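Alginate lyase, family PL7 (Zobellia galactanivorans, PDB 4BE3) probably cleaves alginate by beta-elimination as an exolytic lyase of polysaccharide lyase family 7. Local coordinates at residues K50-G55 with A287-N292; G80-T85 with F187-N192; E119-F124 with V136-E141; Q263-S268 with W275-D280. One frame throughout, in Å; residues are numbered along the deposited sequence.

From the N terminus, strand 44-52 opens contact 1, which closes only at helix 286-291 near the end of the chain, so the other three contacts are nested inside its loop. Strand 80-90 next opens contact 2, closed by strand 187-194 in the seven-stranded sheet. Within that loop lies contact 3, the hairpin of strands 121-126 and 133-141 in the other sheet; Ile123 meets Tyr189 and Ile191 where the two sheets pack. Contact 4 follows contact 2 in series, folding the loop after strand 260-262 onto itself. It touches contact 1 through Asn53 and contact 3 through Trp275, whereas contacts 1 and 2 lie about 27 Å apart, centre to centre.

Contact 1: K50-G55 with A287-N292; sequences KTPNSG and AKQYAN
The Lys50 side chain is fully extended, beginning with CG anti to the backbone N (chi1 -177°), and this straight chain runs over one face of the Tyr290 ring. The ring is presented by a chi1 of -79°, with CG anti to its own carbonyl carbon. Lys50 CE lies over the ring centre, 3.6 Å from the centroid, in a CH-pi contact, and NZ goes beyond it to a cation-pi distance of 4.3 Å from the same centroid. A water accepts from Lys50 NZ and donates to Tyr290 O. Strand 44-52 of the seven-stranded sheet in this concanavalin-like lyase is thereby joined to helix 286-291, whose Tyr290 OH also bonds Asp34 O. Pro52 N lies at the ring edge, and Pro52 CB comes within 3.8 Å of Tyr290 CE1. A leucine in place of Tyr290 would probably take from the Lys50 ammonium one of its two aromatic partners, the other being Tyr295, and leave Asp34 O without the hydroxyl. The preceding residue, Gln289, grips the backbone of Ser54 with both ends of its amide. Its OE1 accepts from Ser54 N at 2.8 Å on an in-plane lone pair, and its NE2 donates almost straight to Ser54 O at 2.8 Å (177°).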
loop_
_atom_site.group_PDB
_atom_site.type_symbol
_atom_site.label_atom_id
_atom_site.label_comp_id
_atom_site.label_asym_id
_atom_site.label_seq_id
_atom_site.Cartn_x
_atom_site.Cartn_y
_atom_site.Cartn_z
ATOM N N LYS A 50 5.567 13.205 23.985
ATOM C CA LYS A 50 6.324 13.220 25.241
ATOM C C LYS A 50 5.962 11.916 25.924
ATOM O O LYS A 50 4.784 11.449 25.864
ATOM C CB LYS A 50 5.905 14.418 26.006
ATOM C CG LYS A 50 6.732 14.570 27.361
ATOM C CD LYS A 50 6.168 15.769 28.155
ATOM C CE LYS A 50 7.117 15.968 29.355
ATOM N NZ LYS A 50 6.778 17.240 30.070
ATOM N N THR A 51 6.963 11.248 26.500
ATOM C CA THR A 51 6.655 9.979 27.161
ATOM C C THR A 51 7.649 9.739 28.328
ATOM O O THR A 51 8.836 10.029 28.185
ATOM C CB THR A 51 6.750 8.818 26.133
ATOM O OG1 THR A 51 6.491 7.563 26.751
ATOM C CG2 THR A 51 8.211 8.697 25.500
ATOM N N PRO A 52 7.190 9.108 29.381
ATOM C CA PRO A 52 8.167 8.907 30.494
ATOM C C PRO A 52 9.007 7.670 30.214
ATOM O O PRO A 52 8.751 6.922 29.232
ATOM C CB PRO A 52 7.169 8.618 31.706
ATOM C CG PRO A 52 6.034 7.827 31.003
ATOM C CD PRO A 52 5.845 8.613 29.738
ATOM N N ASN A 53 9.998 7.422 31.100
ATOM C CA ASN A 53 10.773 6.232 30.954
ATOM C C ASN A 53 9.989 4.939 31.296
ATOM O O ASN A 53 10.226 3.888 30.732
ATOM C CB ASN A 53 11.944 6.369 32.041
ATOM C CG ASN A 53 13.069 7.337 31.613
ATOM O OD1 ASN A 53 13.071 7.916 30.507
ATOM N ND2 ASN A 53 14.070 7.516 32.576
ATOM N N SER A 54 8.998 5.079 32.227
ATOM C CA SER A 54 8.231 3.928 32.569
ATOM C C SER A 54 6.735 4.351 32.668
ATOM O O SER A 54 6.355 5.078 33.580
ATOM C CB SER A 54 8.802 3.335 33.899
ATOM O OG SER A 54 7.910 2.346 34.347
ATOM N N GLY A 55 5.955 4.096 31.589
ATOM C CA GLY A 55 4.445 4.396 31.685
ATOM C C GLY A 55 3.806 3.033 31.442
ATOM O O GLY A 55 4.242 2.025 32.034
ATOM N N ALA A 287 3.994 11.752 36.589
ATOM C CA ALA A 287 4.270 13.111 36.993
ATOM C C ALA A 287 5.640 13.213 37.696
ATOM O O ALA A 287 6.341 14.170 37.440
ATOM C CB ALA A 287 3.137 13.642 38.010
ATOM N N LYS A 288 6.052 12.257 38.532
ATOM C CA LYS A 288 7.380 12.374 39.190
ATOM C C LYS A 288 8.570 12.193 38.144
ATOM O O LYS A 288 9.552 12.900 38.177
ATOM C CB LYS A 288 7.576 11.286 40.310
ATOM C CG LYS A 288 6.822 11.564 41.585
ATOM C CD LYS A 288 7.287 10.532 42.620
ATOM C CE LYS A 288 6.278 10.535 43.802
ATOM N NZ LYS A 288 5.775 9.172 44.194
ATOM N N GLN A 289 8.370 11.320 37.171
ATOM C CA GLN A 289 9.377 11.165 36.098
ATOM C C GLN A 289 9.460 12.484 35.293
ATOM O O GLN A 289 10.516 12.989 34.985
ATOM C CB GLN A 289 8.915 10.004 35.174
ATOM C CG GLN A 289 9.161 8.650 35.908
ATOM C CD GLN A 289 8.637 7.560 35.014
ATOM O OE1 GLN A 289 9.369 7.139 34.135
ATOM N NE2 GLN A 289 7.391 7.114 35.192
ATOM N N TYR A 290 8.321 13.087 35.021
ATOM C CA TYR A 290 8.347 14.332 34.289
ATOM C C TYR A 290 9.020 15.474 35.019
ATOM O O TYR A 290 9.523 16.402 34.396
ATOM C CB TYR A 290 6.932 14.794 33.827
ATOM C CG TYR A 290 6.430 14.062 32.580
ATOM C CD1 TYR A 290 7.192 13.041 32.016
ATOM C CD2 TYR A 290 5.115 14.254 32.127
ATOM C CE1 TYR A 290 6.672 12.311 30.856
ATOM C CE2 TYR A 290 4.584 13.580 31.042
ATOM C CZ TYR A 290 5.373 12.686 30.344
ATOM O OH TYR A 290 4.802 12.036 29.259
ATOM N N ALA A 291 8.939 15.456 36.354
ATOM C CA ALA A 291 9.533 16.500 37.142
ATOM C C ALA A 291 10.995 16.276 37.359
ATOM O O ALA A 291 11.725 17.182 37.836
ATOM C CB ALA A 291 8.808 16.577 38.529
ATOM N N ASN A 292 11.481 15.094 37.017
ATOM C CA ASN A 292 12.937 14.815 37.368
ATOM C C ASN A 292 13.722 14.319 36.125
ATOM O O ASN A 292 14.730 13.590 36.268
ATOM C CB ASN A 292 12.985 13.719 38.453
ATOM C CG ASN A 292 12.520 14.266 39.824
ATOM O OD1 ASN A 292 11.334 14.165 40.201
ATOM N ND2 ASN A 292 13.390 14.967 40.469
HETATM O O HOH W 1 8.340 17.771 32.210
#

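Contact 2: G80-T85 with F187-N192; sequences GKLNAT and FSYEIN
Lys81 starts its run across Asn192 and Glu190 at CB, which lies 3.9 Å from Ile191 O. CG, placed anti to the backbone N (chi1 -177°), stays near that oxygen and meets Glu190 CG; CD then comes 4.0 Å from Glu190 CD. There the chain bends (chi3 -66°), carrying CE to 3.6 Å from Asn192 OD1. At the tip, NZ stands beyond salt-bridge range of the Glu190 carboxylate, and a water spans the interval, accepting from Lys81 NZ and donating to Glu190 OE1 at 2.6 Å. Ser309 OG is a further partner of the ammonium. With an alanine in place of Lys81, the water link would probably be lost and the Glu190 carboxylate left without its nearby positive charge.

The two segments are neighbouring antiparallel strands at the middle of the seven-stranded sheet of the beta-jelly-roll fold of PL7 lyases. Leu82 with Ile191 and Ala84 with Tyr189 are hydrogen-bonded pairs, and Leu82, Tyr189 and Ile191 pack against strands of the opposing sheet. On that inner face Ala84 CB sits over one face of the Tyr189 ring, 3.7 Å from its centroid, while Leu82 CD2 meets the ring edge in plane, 3.8 Å from Tyr189 CE1. The phenol OH bonds Val107 O. On the face that carries Lys81 and Glu190, at the far end from the lysine, Thr85 OG1 and Ser188 OG share a hydrogen bond of 2.9 Å.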
loop_
_atom_site.group_PDB
_atom_site.type_symbol
_atom_site.label_atom_id
_atom_site.label_comp_id
_atom_site.label_asym_id
_atom_site.label_seq_id
_atom_site.Cartn_x
_atom_site.Cartn_y
_atom_site.Cartn_z
ATOM N N GLY A 80 7.131 2.420 0.305
ATOM C CA GLY A 80 6.470 3.448 1.061
ATOM C C GLY A 80 7.563 4.480 1.416
ATOM O O GLY A 80 8.759 4.122 1.401
ATOM N N LYS A 81 7.144 5.664 1.723
ATOM C CA LYS A 81 8.128 6.752 2.081
ATOM C C LYS A 81 7.599 7.505 3.204
ATOM O O LYS A 81 6.372 7.882 3.297
ATOM C CB LYS A 81 8.281 7.661 0.843
ATOM C CG LYS A 81 9.325 8.757 1.100
ATOM C CD LYS A 81 9.349 9.804 -0.046
ATOM C CE LYS A 81 9.829 9.145 -1.321
ATOM N NZ LYS A 81 9.850 10.185 -2.427
ATOM N N LEU A 82 8.499 7.819 4.183
ATOM C CA LEU A 82 8.127 8.614 5.287
ATOM C C LEU A 82 9.139 9.789 5.342
ATOM O O LEU A 82 10.359 9.553 5.276
ATOM C CB LEU A 82 8.267 7.818 6.611
ATOM C CG LEU A 82 8.157 8.645 7.884
ATOM C CD1 LEU A 82 6.671 9.225 8.056
ATOM C CD2 LEU A 82 8.398 7.647 9.087
ATOM N N ASN A 83 8.660 11.030 5.424
ATOM C CA ASN A 83 9.516 12.196 5.631
ATOM C C ASN A 83 9.188 12.857 6.920
ATOM O O ASN A 83 7.998 13.146 7.204
ATOM C CB ASN A 83 9.194 13.254 4.496
ATOM C CG ASN A 83 9.916 12.918 3.192
ATOM O OD1 ASN A 83 11.112 13.275 3.036
ATOM N ND2 ASN A 83 9.364 12.124 2.409
ATOM N N ALA A 84 10.216 13.188 7.749
ATOM C CA ALA A 84 9.972 13.885 8.926
ATOM C C ALA A 84 10.976 15.025 9.162
ATOM O O ALA A 84 12.098 14.951 8.746
ATOM C CB ALA A 84 10.062 12.949 10.150
ATOM N N THR A 85 10.548 16.108 9.781
ATOM C CA THR A 85 11.494 17.148 10.246
ATOM C C THR A 85 11.173 17.343 11.681
ATOM O O THR A 85 9.993 17.562 12.063
ATOM C CB THR A 85 11.267 18.472 9.457
ATOM O OG1 THR A 85 11.648 18.202 8.072
ATOM C CG2 THR A 85 12.156 19.513 9.981
ATOM N N PHE A 187 16.467 18.500 12.576
ATOM C CA PHE A 187 17.034 17.683 11.497
ATOM C C PHE A 187 15.855 16.947 10.806
ATOM O O PHE A 187 14.721 16.960 11.346
ATOM C CB PHE A 187 18.099 16.652 12.040
ATOM C CG PHE A 187 17.573 15.681 13.070
ATOM C CD1 PHE A 187 17.494 16.092 14.396
ATOM C CD2 PHE A 187 17.181 14.396 12.671
ATOM C CE1 PHE A 187 17.060 15.167 15.392
ATOM C CE2 PHE A 187 16.755 13.447 13.663
ATOM C CZ PHE A 187 16.721 13.834 15.019
ATOM N N SER A 188 16.156 16.431 9.616
ATOM C CA SER A 188 15.147 15.723 8.810
ATOM C C SER A 188 15.631 14.313 8.542
ATOM O O SER A 188 16.823 14.114 8.370
ATOM C CB SER A 188 15.051 16.496 7.462
ATOM O OG SER A 188 14.479 17.791 7.857
ATOM N N TYR A 189 14.706 13.359 8.326
ATOM C CA TYR A 189 15.028 12.086 7.803
ATOM C C TYR A 189 13.968 11.775 6.718
ATOM O O TYR A 189 12.812 12.314 6.728
ATOM C CB TYR A 189 15.095 10.989 8.887
ATOM C CG TYR A 189 13.844 10.719 9.616
ATOM C CD1 TYR A 189 12.813 9.909 8.974
ATOM C CD2 TYR A 189 13.714 11.011 10.958
ATOM C CE1 TYR A 189 11.619 9.537 9.667
ATOM C CE2 TYR A 189 12.499 10.655 11.698
ATOM C CZ TYR A 189 11.465 9.918 10.995
ATOM O OH TYR A 189 10.373 9.560 11.774
ATOM N N GLU A 190 14.400 10.946 5.824
ATOM C CA GLU A 190 13.459 10.290 4.893
ATOM C C GLU A 190 13.769 8.854 4.832
ATOM O O GLU A 190 14.969 8.470 4.638
ATOM C CB GLU A 190 13.696 10.915 3.486
ATOM C CG GLU A 190 12.757 10.266 2.394
ATOM C CD GLU A 190 12.990 10.906 1.030
ATOM O OE1 GLU A 190 12.557 12.017 0.767
ATOM O OE2 GLU A 190 13.800 10.318 0.243
ATOM N N ILE A 191 12.730 8.004 4.964
ATOM C CA ILE A 191 12.917 6.582 4.768
ATOM C C ILE A 191 12.078 6.283 3.456
ATOM O O ILE A 191 10.857 6.403 3.514
ATOM C CB ILE A 191 12.276 5.774 5.851
ATOM C CG1 ILE A 191 12.911 6.248 7.245
ATOM C CG2 ILE A 191 12.485 4.193 5.581
ATOM C CD1 ILE A 191 12.140 5.597 8.447
ATOM N N ASN A 192 12.803 5.967 2.390
ATOM C CA ASN A 192 12.137 5.714 1.057
ATOM C C ASN A 192 12.340 4.291 0.658
ATOM O O ASN A 192 13.481 3.872 0.286
ATOM C CB ASN A 192 12.824 6.708 0.090
ATOM C CG ASN A 192 12.371 6.438 -1.362
ATOM O OD1 ASN A 192 11.270 5.886 -1.522
ATOM N ND2 ASN A 192 13.204 6.716 -2.361
HETATM O O HOH W 2 11.419 12.229 -1.559
#

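Contact 3: E119-F124 with V136-E141; sequences EPIKIF and VFWNYE
A beta hairpin, strands 121-126 and 133-141 of the sheet opposite the seven-stranded one, brings Phe124 against Phe137 and Glu119 against Glu141. Lys122 with Asn139 and Phe124 with Phe137 are its hydrogen-bonded pairs; the bond from Phe124 N to Phe137 O is 2.8 Å long and nearly straight. On their face of the sheet, the Phe124 and Phe137 rings lie near parallel and offset so that they barely overlap, though their exact spacing is doubtful. The other face turns Ile121 and Ile123 toward the seven-stranded sheet, with Ile121 CD1 3.8 Å from Trp138 CE3.

Ahead of the strand, Glu119 N donates to the anti lone pair of Glu141 OE1 at 2.9 Å. That oxygen also lies 3.3 Å from Glu119 OE1, both being acceptors. Lys122 NZ bridges to Glu119 OE1 at 3.2 Å and forms a salt bridge with Asp153 as well, while one water links it to Glu119 O and Asn139 O. Glu119 OE2 bonds His111 ND1, a residue of the tartrate pocket. The lysine charge probably offsets the crowding of the carboxylates, and Glu119 may act as a second-shell residue orienting the His111 imidazole.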
loop_
_atom_site.group_PDB
_atom_site.type_symbol
_atom_site.label_atom_id
_atom_site.label_comp_id
_atom_site.label_asym_id
_atom_site.label_seq_id
_atom_site.Cartn_x
_atom_site.Cartn_y
_atom_site.Cartn_z
ATOM N N GLU A 119 12.121 -4.828 13.544
ATOM C CA GLU A 119 12.129 -3.576 12.738
ATOM C C GLU A 119 13.221 -3.536 11.766
ATOM O O GLU A 119 14.416 -3.452 12.103
ATOM C CB GLU A 119 12.391 -2.410 13.744
ATOM C CG GLU A 119 11.164 -2.115 14.654
ATOM C CD GLU A 119 11.185 -2.722 16.040
ATOM O OE1 GLU A 119 12.281 -3.065 16.647
ATOM O OE2 GLU A 119 10.079 -3.018 16.490
ATOM N N PRO A 120 12.899 -3.470 10.473
ATOM C CA PRO A 120 13.881 -3.198 9.490
ATOM C C PRO A 120 14.659 -1.849 9.792
ATOM O O PRO A 120 15.832 -1.717 9.327
ATOM C CB PRO A 120 13.012 -3.018 8.163
ATOM C CG PRO A 120 11.913 -4.003 8.477
ATOM C CD PRO A 120 11.557 -3.781 9.941
ATOM N N ILE A 121 13.991 -0.895 10.447
ATOM C CA ILE A 121 14.806 0.324 10.838
ATOM C C ILE A 121 14.222 0.970 12.017
ATOM O O ILE A 121 12.990 1.073 12.207
ATOM C CB ILE A 121 14.911 1.374 9.691
ATOM C CG1 ILE A 121 15.678 2.594 10.211
ATOM C CG2 ILE A 121 13.516 1.850 9.160
ATOM C CD1 ILE A 121 16.100 3.594 9.118
ATOM N N LYS A 122 15.156 1.461 12.928
ATOM C CA LYS A 122 14.706 2.310 14.014
ATOM C C LYS A 122 15.771 3.479 13.963
ATOM O O LYS A 122 17.005 3.185 13.869
ATOM C CB LYS A 122 14.864 1.657 15.401
ATOM C CG LYS A 122 13.720 0.629 15.573
ATOM C CD LYS A 122 13.711 0.108 17.071
ATOM C CE LYS A 122 14.986 -0.727 17.371
ATOM N NZ LYS A 122 15.297 -1.962 16.558
ATOM N N ILE A 123 15.296 4.693 13.903
ATOM C CA ILE A 123 16.243 5.882 13.901
ATOM C C ILE A 123 16.212 6.372 15.355
ATOM O O ILE A 123 15.168 6.716 15.945
ATOM C CB ILE A 123 15.719 6.970 12.959
ATOM C CG1 ILE A 123 15.666 6.373 11.514
ATOM C CG2 ILE A 123 16.563 8.215 13.049
ATOM C CD1 ILE A 123 14.921 7.431 10.548
ATOM N N PHE A 124 17.462 6.539 15.887
ATOM C CA PHE A 124 17.620 6.972 17.300
ATOM C C PHE A 124 18.260 8.351 17.368
ATOM O O PHE A 124 19.111 8.688 16.517
ATOM C CB PHE A 124 18.692 6.039 17.929
ATOM C CG PHE A 124 18.235 4.637 18.220
ATOM C CD1 PHE A 124 18.059 3.654 17.196
ATOM C CD2 PHE A 124 18.071 4.277 19.612
ATOM C CE1 PHE A 124 17.694 2.335 17.509
ATOM C CE2 PHE A 124 17.772 2.928 19.881
ATOM C CZ PHE A 124 17.549 1.996 18.899
ATOM N N VAL A 136 22.871 10.873 16.197
ATOM C CA VAL A 136 21.705 10.246 15.442
ATOM C C VAL A 136 22.268 9.047 14.750
ATOM O O VAL A 136 23.369 9.107 14.112
ATOM C CB VAL A 136 21.210 11.229 14.367
ATOM C CG1 VAL A 136 20.116 10.491 13.471
ATOM C CG2 VAL A 136 20.469 12.418 15.084
ATOM N N PHE A 137 21.627 7.878 14.914
ATOM C CA PHE A 137 22.143 6.721 14.252
ATOM C C PHE A 137 20.938 5.832 13.912
ATOM O O PHE A 137 19.806 6.124 14.417
ATOM C CB PHE A 137 23.083 5.849 15.151
ATOM C CG PHE A 137 22.553 5.567 16.534
ATOM C CD1 PHE A 137 21.766 4.378 16.744
ATOM C CD2 PHE A 137 23.008 6.354 17.637
ATOM C CE1 PHE A 137 21.328 3.968 18.068
ATOM C CE2 PHE A 137 22.519 5.984 18.963
ATOM C CZ PHE A 137 21.752 4.826 19.143
ATOM N N TRP A 138 21.098 4.861 13.052
ATOM C CA TRP A 138 19.911 4.021 12.758
ATOM C C TRP A 138 20.273 2.562 12.849
ATOM O O TRP A 138 21.394 2.194 12.504
ATOM C CB TRP A 138 19.325 4.374 11.374
ATOM C CG TRP A 138 20.239 4.018 10.245
ATOM C CD1 TRP A 138 21.251 4.833 9.734
ATOM C CD2 TRP A 138 20.200 2.804 9.414
ATOM N NE1 TRP A 138 21.808 4.244 8.630
ATOM C CE2 TRP A 138 21.228 3.008 8.393
ATOM C CE3 TRP A 138 19.387 1.635 9.405
ATOM C CZ2 TRP A 138 21.512 2.058 7.383
ATOM C CZ3 TRP A 138 19.671 0.693 8.373
ATOM C CH2 TRP A 138 20.698 0.896 7.420
ATOM N N ASN A 139 19.335 1.729 13.288
ATOM C CA ASN A 139 19.662 0.289 13.528
ATOM C C ASN A 139 18.801 -0.559 12.543
ATOM O O ASN A 139 17.607 -0.197 12.307
ATOM C CB ASN A 139 19.136 -0.116 14.887
ATOM C CG ASN A 139 20.099 0.332 15.987
ATOM O OD1 ASN A 139 20.913 1.218 15.734
ATOM N ND2 ASN A 139 19.945 -0.266 17.247
ATOM N N TYR A 140 19.401 -1.623 12.036
ATOM C CA TYR A 140 18.661 -2.613 11.199
ATOM C C TYR A 140 18.555 -3.820 12.103
ATOM O O TYR A 140 19.625 -4.294 12.600
ATOM C CB TYR A 140 19.568 -2.940 9.991
ATOM C CG TYR A 140 18.951 -4.101 9.205
ATOM C CD1 TYR A 140 17.876 -3.825 8.317
ATOM C CD2 TYR A 140 19.455 -5.420 9.365
ATOM C CE1 TYR A 140 17.318 -4.856 7.565
ATOM C CE2 TYR A 140 18.887 -6.492 8.630
ATOM C CZ TYR A 140 17.787 -6.139 7.753
ATOM O OH TYR A 140 17.209 -7.230 7.024
ATOM N N GLU A 141 17.351 -4.412 12.314
ATOM C CA GLU A 141 17.311 -5.630 13.108
ATOM C C GLU A 141 17.135 -6.812 12.170
ATOM O O GLU A 141 16.309 -6.744 11.189
ATOM C CB GLU A 141 16.110 -5.480 14.010
ATOM C CG GLU A 141 15.904 -6.795 14.818
ATOM C CD GLU A 141 14.830 -6.539 15.873
ATOM O OE1 GLU A 141 13.765 -5.848 15.652
ATOM O OE2 GLU A 141 15.043 -7.074 17.007
HETATM O O HOH W 3 15.767 -1.767 13.845
#

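Contact 4: Q263-S268 with W275-D280; sequences QTNGKS and WSTGAD
Asn265 and Thr277 form the tight part of this contact, where two irregular segments of one long loop are tied by polar bonds. Asn265 CG stands between its own backbone N and carbonyl carbon (chi1 52°), which turns the amide toward 275-277. There ND2 donates to Trp275 O at 2.9 Å, nearly in the amide plane, and also to Asn63 OD1. OD1 accepts twice, from opposite faces of its plane: Lys267 N at 2.9 Å closes an Asx turn, and Thr277 N reaches it at 3.1 Å from well above the carbonyl plane. In return, Thr277 OG1 accepts from Asn265 N at 2.7 Å, and Ala279 N donates to Asn265 O at 3.0 Å. Thr264 CG2 presses on Ala279 CB at 3.2 Å, closer than usual for two carbons. A water donates to both Gln263 O and Trp275 O.

The other side is looser. Lys267 CB rests 3.6 Å from Ser276 CB, but the lysine chain then leads away, and its ammonium meets two waters only weakly; both waters also bond Ser276 OG. Ser62 OG is the firmer partner of Lys267 NZ.

The loop runs between strand 260-262 and helix 286-291. Gln263 and Trp275 pack on Phe124 of strand 121-126, Gln263 also reaches strand 104-112, and Ala279 touches Asn53, just beyond strand 44-52.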
loop_
_atom_site.group_PDB
_atom_site.type_symbol
_atom_site.label_atom_id
_atom_site.label_comp_id
_atom_site.label_asym_id
_atom_site.label_seq_id
_atom_site.Cartn_x
_atom_site.Cartn_y
_atom_site.Cartn_z
ATOM N N GLN A 263 13.830 4.775 24.657
ATOM C CA GLN A 263 14.503 3.503 24.872
ATOM C C GLN A 263 15.170 3.517 26.252
ATOM O O GLN A 263 15.833 2.535 26.581
ATOM C CB GLN A 263 15.699 3.434 23.917
ATOM C CG GLN A 263 15.215 3.641 22.453
ATOM C CD GLN A 263 14.325 2.485 22.010
ATOM O OE1 GLN A 263 13.042 2.703 21.804
ATOM N NE2 GLN A 263 14.850 1.337 21.822
ATOM N N THR A 264 14.891 4.518 27.068
ATOM C CA THR A 264 15.438 4.390 28.446
ATOM C C THR A 264 14.294 3.923 29.389
ATOM O O THR A 264 13.237 4.525 29.487
ATOM C CB THR A 264 15.888 5.825 28.926
ATOM O OG1 THR A 264 16.916 6.313 28.080
ATOM C CG2 THR A 264 16.599 5.647 30.354
ATOM N N ASN A 265 14.506 2.769 29.964
ATOM C CA ASN A 265 13.542 2.157 30.913
ATOM C C ASN A 265 14.187 1.984 32.264
ATOM O O ASN A 265 15.353 2.370 32.489
ATOM C CB ASN A 265 13.107 0.805 30.351
ATOM C CG ASN A 265 14.312 -0.047 30.004
ATOM O OD1 ASN A 265 15.027 -0.450 30.929
ATOM N ND2 ASN A 265 14.537 -0.362 28.667
ATOM N N GLY A 266 13.434 1.355 33.174
ATOM C CA GLY A 266 13.999 1.148 34.518
ATOM C C GLY A 266 14.359 -0.290 34.760
ATOM O O GLY A 266 14.656 -0.644 35.927
ATOM N N LYS A 267 14.510 -1.095 33.707
ATOM C CA LYS A 267 14.903 -2.485 33.889
ATOM C C LYS A 267 16.352 -2.609 34.331
ATOM O O LYS A 267 17.201 -1.778 34.002
ATOM C CB LYS A 267 14.622 -3.294 32.612
ATOM C CG LYS A 267 13.072 -3.238 32.309
ATOM C CD LYS A 267 12.857 -4.018 31.017
ATOM C CE LYS A 267 12.621 -5.503 31.354
ATOM N NZ LYS A 267 12.835 -6.232 30.048
ATOM N N SER A 268 16.646 -3.708 35.004
ATOM C CA SER A 268 17.989 -3.930 35.533
ATOM C C SER A 268 18.969 -4.247 34.422
ATOM O O SER A 268 18.744 -5.182 33.620
ATOM C CB SER A 268 17.973 -5.114 36.510
ATOM O OG SER A 268 17.144 -4.817 37.618
ATOM N N TRP A 275 19.893 -3.378 26.302
ATOM C CA TRP A 275 18.579 -2.646 26.247
ATOM C C TRP A 275 17.955 -2.326 27.610
ATOM O O TRP A 275 16.996 -1.571 27.602
ATOM C CB TRP A 275 17.527 -3.575 25.507
ATOM C CG TRP A 275 17.947 -3.836 24.103
ATOM C CD1 TRP A 275 18.556 -4.970 23.564
ATOM C CD2 TRP A 275 17.767 -2.917 22.951
ATOM N NE1 TRP A 275 18.745 -4.806 22.200
ATOM C CE2 TRP A 275 18.337 -3.590 21.803
ATOM C CE3 TRP A 275 17.274 -1.616 22.820
ATOM C CZ2 TRP A 275 18.343 -2.980 20.515
ATOM C CZ3 TRP A 275 17.243 -1.007 21.521
ATOM C CH2 TRP A 275 17.754 -1.670 20.407
ATOM N N SER A 276 18.422 -2.927 28.741
ATOM C CA SER A 276 17.800 -2.615 30.060
ATOM C C SER A 276 18.687 -1.574 30.720
ATOM O O SER A 276 19.792 -1.871 31.071
ATOM C CB SER A 276 17.701 -3.918 30.958
ATOM O OG SER A 276 16.763 -4.765 30.191
ATOM N N THR A 277 18.155 -0.342 30.805
ATOM C CA THR A 277 19.016 0.792 31.065
ATOM C C THR A 277 19.091 1.250 32.539
ATOM O O THR A 277 19.895 2.100 32.855
ATOM C CB THR A 277 18.514 1.969 30.236
ATOM O OG1 THR A 277 17.074 2.112 30.420
ATOM C CG2 THR A 277 18.658 1.615 28.739
ATOM N N GLY A 278 18.227 0.707 33.395
ATOM C CA GLY A 278 18.387 0.961 34.863
ATOM C C GLY A 278 18.280 2.448 35.200
ATOM O O GLY A 278 18.974 2.907 36.084
ATOM N N ALA A 279 17.399 3.194 34.537
ATOM C CA ALA A 279 17.244 4.608 34.794
ATOM C C ALA A 279 16.297 4.816 35.984
ATOM O O ALA A 279 15.647 3.853 36.469
ATOM C CB ALA A 279 16.545 5.232 33.575
ATOM N N ASP A 280 16.227 6.060 36.428
ATOM C CA ASP A 280 15.334 6.397 37.540
ATOM C C ASP A 280 13.913 6.486 36.976
ATOM O O ASP A 280 13.732 7.242 35.995
ATOM C CB ASP A 280 15.726 7.819 38.034
ATOM C CG ASP A 280 17.073 7.796 38.802
ATOM O OD1 ASP A 280 17.513 6.710 39.265
ATOM O OD2 ASP A 280 17.682 8.856 38.778
HETATM O O HOH W 4 15.806 -0.094 25.652
HETATM O O HOH W 5 15.011 -4.601 28.078
HETATM O O HOH W 6 15.852 -7.084 31.093
#